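Side-chain contacts in dehydroascorbate reductase (Chlamydomonas reinhardtii, PDB 5XFT), which probably uses two molecules of glutathione to reduce dehydroascorbate to ascorbate, giving glutathione disulfide as the second product: residues Ile43-Lys48 against Gly58-Ile63; Ala109-Pro114 against Val166-His171. One frame throughout, in Å; residues are numbered along the deposited sequence.

Contact 1. Residues Ile43-Lys48 against Gly58-Ile63; sequences IDFDNK and GKVPVI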
loop_
_atom_site.group_PDB
_atom_site.type_symbol
_atom_site.label_atom_id
_atom_site.label_comp_id
_atom_site.label_asym_id
_atom_site.label_seq_id
_atom_site.Cartn_x
_atom_site.Cartn_y
_atom_site.Cartn_z
ATOM N N ILE A 43 3.365 -3.898 -15.568
ATOM C CA ILE A 43 3.010 -2.883 -16.548
ATOM C C ILE A 43 4.074 -1.797 -16.487
ATOM O O ILE A 43 4.352 -1.240 -15.415
ATOM C CB ILE A 43 1.615 -2.299 -16.283
ATOM C CG1 ILE A 43 0.549 -3.402 -16.250
ATOM C CG2 ILE A 43 1.294 -1.228 -17.316
ATOM C CD1 ILE A 43 0.229 -4.012 -17.588
ATOM N N ASP A 44 4.680 -1.515 -17.631
ATOM C CA ASP A 44 5.596 -0.395 -17.765
ATOM C C ASP A 44 4.778 0.860 -18.049
ATOM O O ASP A 44 4.126 0.951 -19.093
ATOM C CB ASP A 44 6.605 -0.691 -18.878
ATOM C CG ASP A 44 7.404 0.528 -19.311
ATOM O OD1 ASP A 44 7.924 0.498 -20.445
ATOM O OD2 ASP A 44 7.512 1.507 -18.542
ATOM N N PHE A 45 4.805 1.818 -17.116
ATOM C CA PHE A 45 3.982 3.017 -17.247
ATOM C C PHE A 45 4.357 3.854 -18.461
ATOM O O PHE A 45 3.561 4.701 -18.881
ATOM C CB PHE A 45 4.079 3.876 -15.985
ATOM C CG PHE A 45 3.171 3.433 -14.876
ATOM C CD1 PHE A 45 2.345 2.332 -15.035
ATOM C CD2 PHE A 45 3.143 4.122 -13.669
ATOM C CE1 PHE A 45 1.513 1.922 -14.009
ATOM C CE2 PHE A 45 2.311 3.721 -12.637
ATOM C CZ PHE A 45 1.495 2.619 -12.808
ATOM N N ASP A 46 5.541 3.649 -19.028
ATOM C CA ASP A 46 5.935 4.325 -20.254
ATOM C C ASP A 46 5.509 3.565 -21.503
ATOM O O ASP A 46 5.868 3.976 -22.610
ATOM C CB ASP A 46 7.451 4.551 -20.276
ATOM C CG ASP A 46 7.922 5.489 -19.172
ATOM O OD1 ASP A 46 8.540 5.006 -18.199
ATOM O OD2 ASP A 46 7.673 6.710 -19.277
ATOM N N ASN A 47 4.747 2.479 -21.352
ATOM C CA ASN A 47 4.355 1.656 -22.490
ATOM C C ASN A 47 3.191 0.739 -22.125
ATOM O O ASN A 47 3.317 -0.489 -22.182
ATOM C CB ASN A 47 5.548 0.829 -22.977
ATOM C CG ASN A 47 5.473 0.510 -24.455
ATOM O OD1 ASN A 47 5.883 1.315 -25.293
ATOM N ND2 ASN A 47 4.953 -0.668 -24.786
ATOM N N LYS A 48 2.054 1.324 -21.750
ATOM C CA LYS A 48 0.949 0.523 -21.245
ATOM C C LYS A 48 0.184 -0.101 -22.407
ATOM O O LYS A 48 0.074 0.513 -23.470
ATOM C CB LYS A 48 0.009 1.379 -20.407
ATOM C CG LYS A 48 0.662 1.972 -19.172
ATOM C CD LYS A 48 -0.348 2.692 -18.293
ATOM C CE LYS A 48 -0.508 4.146 -18.676
ATOM N NZ LYS A 48 -0.903 4.930 -17.466
ATOM N N GLY A 58 -6.367 2.766 -17.769
ATOM C CA GLY A 58 -4.920 2.831 -17.786
ATOM C C GLY A 58 -4.265 2.554 -16.452
ATOM O O GLY A 58 -3.047 2.694 -16.327
ATOM N N LYS A 59 -5.033 2.143 -15.454
ATOM C CA LYS A 59 -4.555 2.073 -14.089
ATOM C C LYS A 59 -4.294 0.634 -13.670
ATOM O O LYS A 59 -4.800 -0.332 -14.257
ATOM C CB LYS A 59 -5.563 2.714 -13.127
ATOM C CG LYS A 59 -5.826 4.177 -13.421
ATOM C CD LYS A 59 -4.531 4.961 -13.476
ATOM C CE LYS A 59 -4.805 6.441 -13.478
ATOM N NZ LYS A 59 -5.674 6.836 -14.618
ATOM N N VAL A 60 -3.483 0.525 -12.629
ATOM C CA VAL A 60 -3.200 -0.724 -11.955
ATOM C C VAL A 60 -3.483 -0.404 -10.495
ATOM O O VAL A 60 -3.438 0.761 -10.109
ATOM C CB VAL A 60 -1.753 -1.183 -12.210
ATOM C CG1 VAL A 60 -1.548 -1.540 -13.685
ATOM C CG2 VAL A 60 -0.778 -0.100 -11.798
ATOM N N PRO A 61 -3.768 -1.415 -9.663
ATOM C CA PRO A 61 -3.797 -2.855 -9.947
ATOM C C PRO A 61 -4.985 -3.302 -10.772
ATOM O O PRO A 61 -6.066 -2.696 -10.720
ATOM C CB PRO A 61 -3.915 -3.483 -8.557
ATOM C CG PRO A 61 -4.511 -2.430 -7.718
ATOM C CD PRO A 61 -3.958 -1.140 -8.222
ATOM N N VAL A 62 -4.785 -4.378 -11.523
ATOM C CA VAL A 62 -5.884 -5.111 -12.134
ATOM C C VAL A 62 -5.640 -6.578 -11.824
ATOM O O VAL A 62 -4.488 -7.009 -11.762
ATOM C CB VAL A 62 -5.972 -4.856 -13.660
ATOM C CG1 VAL A 62 -7.140 -5.602 -14.272
ATOM C CG2 VAL A 62 -6.102 -3.362 -13.962
ATOM N N ILE A 63 -6.705 -7.339 -11.568
ATOM C CA ILE A 63 -6.550 -8.779 -11.424
ATOM C C ILE A 63 -7.345 -9.480 -12.515
ATOM O O ILE A 63 -8.215 -8.901 -13.168
ATOM C CB ILE A 63 -6.962 -9.321 -10.040
ATOM C CG1 ILE A 63 -8.479 -9.302 -9.869
ATOM C CG2 ILE A 63 -6.231 -8.606 -8.907
ATOM C CD1 ILE A 63 -8.962 -10.448 -9.012
#
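The CA atoms of Ile43 and Val60 lie 8.0 Å apart and those of Lys48 and Gly58 7.2 Å, so side chains bridge the gap. Between Ile43 and Lys48 the chain makes a type I turn from Asp44 to Asn47, reinforced by an Asx turn in which Asp46 N meets Asp44 OD2 at 3.0 Å, well above the carboxylate plane. Val60 divides its branches. CG1 slides alongside Ile43, 3.8 Å from its CG1. With CG1 anti to the carbonyl carbon (chi1 -66°), CG2 falls between the backbone N and the carbonyl carbon and stands in the plane of the Phe45 ring at its edge, 3.7 Å from Phe45 CZ. The two segments flank helix 50-56 in the thioredoxin-like N-terminal domain of the GST fold, and the peptide bond from Val60 to Pro61 is cis, consistent with the cis-proline loop characteristic of that fold. Val60 also touches Cys24, at the start of helix 22-33. An alanine here would strip both methyls, and is likely to leave Ile43 CG1 and the Phe45 edge without their apolar partner. Nearer the surface, Lys48 bends at chi3 (-89°), bringing NZ to a weak hydrogen bond with Gly58 O at 3.3 Å. Gly58 itself has a positive phi of 92°, at which a side chain would jam against the preceding carbonyl.

Contact 2. Residues Ala109-Pro114 against Val166-His171; sequences AILIGP and VVALKH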
loop_
_atom_site.group_PDB
_atom_site.type_symbol
_atom_site.label_atom_id
_atom_site.label_comp_id
_atom_site.label_asym_id
_atom_site.label_seq_id
_atom_site.Cartn_x
_atom_site.Cartn_y
_atom_site.Cartn_z
ATOM N N ALA A 109 0.383 16.179 -0.574
ATOM C CA ALA A 109 0.307 17.634 -0.636
ATOM C C ALA A 109 1.565 18.274 -0.070
ATOM O O ALA A 109 1.926 19.392 -0.455
ATOM C CB ALA A 109 -0.930 18.132 0.113
ATOM N N ILE A 110 2.234 17.582 0.851
ATOM C CA ILE A 110 3.518 18.049 1.351
ATOM C C ILE A 110 4.583 17.911 0.272
ATOM O O ILE A 110 5.368 18.837 0.031
ATOM C CB ILE A 110 3.901 17.281 2.627
ATOM C CG1 ILE A 110 2.974 17.667 3.782
ATOM C CG2 ILE A 110 5.376 17.508 2.978
ATOM C CD1 ILE A 110 3.104 16.770 4.970
ATOM N N LEU A 111 4.621 16.761 -0.408
ATOM C CA LEU A 111 5.693 16.553 -1.380
ATOM C C LEU A 111 5.550 17.463 -2.594
ATOM O O LEU A 111 6.543 18.030 -3.063
ATOM C CB LEU A 111 5.751 15.093 -1.823
ATOM C CG LEU A 111 6.539 14.126 -0.933
ATOM C CD1 LEU A 111 6.739 12.789 -1.643
ATOM C CD2 LEU A 111 7.876 14.720 -0.505
ATOM N N ILE A 112 4.337 17.615 -3.125
ATOM C CA ILE A 112 4.173 18.207 -4.450
ATOM C C ILE A 112 3.116 19.305 -4.462
ATOM O O ILE A 112 2.554 19.621 -5.516
ATOM C CB ILE A 112 3.834 17.120 -5.490
ATOM C CG1 ILE A 112 2.491 16.465 -5.183
ATOM C CG2 ILE A 112 4.906 16.048 -5.534
ATOM C CD1 ILE A 112 2.140 15.347 -6.147
ATOM N N GLY A 113 2.857 19.913 -3.310
ATOM C CA GLY A 113 1.841 20.935 -3.216
ATOM C C GLY A 113 2.398 22.345 -3.190
ATOM O O GLY A 113 3.613 22.563 -3.185
ATOM N N PRO A 114 1.505 23.335 -3.189
ATOM C CA PRO A 114 1.943 24.728 -3.046
ATOM C C PRO A 114 2.538 24.987 -1.671
ATOM O O PRO A 114 2.114 24.414 -0.667
ATOM C CB PRO A 114 0.651 25.530 -3.250
ATOM C CG PRO A 114 -0.268 24.607 -3.988
ATOM C CD PRO A 114 0.071 23.230 -3.507
ATOM N N VAL A 166 7.274 7.780 5.098
ATOM C CA VAL A 166 8.538 7.921 5.814
ATOM C C VAL A 166 9.709 7.970 4.836
ATOM O O VAL A 166 10.592 8.831 4.954
ATOM C CB VAL A 166 8.704 6.814 6.880
ATOM C CG1 VAL A 166 7.553 6.857 7.874
ATOM C CG2 VAL A 166 8.805 5.432 6.260
ATOM N N VAL A 167 9.711 7.095 3.822
ATOM C CA VAL A 167 10.846 7.045 2.901
ATOM C C VAL A 167 10.944 8.338 2.102
ATOM O O VAL A 167 11.978 9.023 2.105
ATOM C CB VAL A 167 10.736 5.822 1.974
ATOM C CG1 VAL A 167 11.763 5.912 0.858
ATOM C CG2 VAL A 167 10.923 4.539 2.771
ATOM N N ALA A 168 9.859 8.694 1.414
ATOM C CA ALA A 168 9.887 9.848 0.526
ATOM C C ALA A 168 10.093 11.141 1.301
ATOM O O ALA A 168 10.851 12.016 0.866
ATOM C CB ALA A 168 8.597 9.912 -0.288
ATOM N N LEU A 169 9.426 11.286 2.448
ATOM C CA LEU A 169 9.579 12.521 3.209
ATOM C C LEU A 169 10.995 12.658 3.751
ATOM O O LEU A 169 11.571 13.751 3.720
ATOM C CB LEU A 169 8.561 12.583 4.343
ATOM C CG LEU A 169 7.117 12.924 3.968
ATOM C CD1 LEU A 169 6.283 13.011 5.231
ATOM C CD2 LEU A 169 7.033 14.212 3.180
ATOM N N LYS A 170 11.579 11.557 4.233
ATOM C CA LYS A 170 12.963 11.616 4.691
ATOM C C LYS A 170 13.904 11.982 3.552
ATOM O O LYS A 170 14.881 12.712 3.755
ATOM C CB LYS A 170 13.367 10.284 5.321
ATOM C CG LYS A 170 14.856 10.142 5.604
ATOM C CD LYS A 170 15.348 11.180 6.601
ATOM C CE LYS A 170 16.776 10.885 7.039
ATOM N NZ LYS A 170 17.727 10.849 5.891
ATOM N N HIS A 171 13.621 11.502 2.339
ATOM C CA HIS A 171 14.560 11.744 1.247
ATOM C C HIS A 171 14.436 13.155 0.676
ATOM O O HIS A 171 15.448 13.821 0.421
ATOM C CB HIS A 171 14.361 10.712 0.143
ATOM C CG HIS A 171 15.212 10.955 -1.061
ATOM N ND1 HIS A 171 14.790 11.717 -2.129
ATOM C CD2 HIS A 171 16.466 10.545 -1.361
ATOM C CE1 HIS A 171 15.746 11.761 -3.040
ATOM N NE2 HIS A 171 16.772 11.056 -2.599
#
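Leu111 and Leu169 are the residues whose CA atoms lie nearest across the contact, 7.2 Å from Leu111 CA to Leu169 CA, and the packing is densest around them. Leu169 CD2 is the methyl that both neighbouring side chains share: Ile110 CG2 lies 3.7 Å from it, and Leu111 CD2 lies 3.8 Å from it, methyl against methyl. The Ile110 and Leu169 side chains cross at about a right angle, whereas Leu111 meets Leu169 more obliquely. Ile110 offers its short branch because CG2 is anti to the backbone N while CG1 sits beside it (chi1 -69°). The fork of Leu111 serves two partners, since its other methyl, CD1, reaches the CB of Ala168 at 3.7 Å. All four residues are buried. Phe107, a turn earlier on helix 103-112, touches Ala168 and Leu169; Leu125 of helix 118-138 touches Ile110 and Leu169, and Trp211 of helix 204-212 touches Leu111. The contact thus joins helices of the all-helical C-terminal domain of the GST fold. Its margins are looser. Toward Gly113 and Pro114 the chain runs on as a loop; Ile112 and Pro114 are exposed and the CA-CA separation widens, while on helix 153-173 Lys170 is turned from the interface, its side chain touching Glu176. Because the closest atoms of each pair are methyls, the two helices are held here by shape and exclusion of water, without the directional constraint that polar partners would impose.

Contact 1 belongs to the thioredoxin-like N-terminal domain and contact 2 to the helical C-terminal domain; their centres lie 24 Å apart, their nearest atoms about 13 Å, and they share no helix or strand. Their burial differs: all four touching residues of contact 2 are buried, whereas contact 1 mixes two buried residues, two partly exposed ones and an exposed lysine. The chemistry follows. Contact 2 is wholly aliphatic and joins regular helices distant in sequence, while contact 1 combines apolar packing, an aromatic edge and one weak polar link between the chain just before and just after a single short helix. The areas are nonetheless similar, 197 Å² for contact 1 and 173 Å² for contact 2.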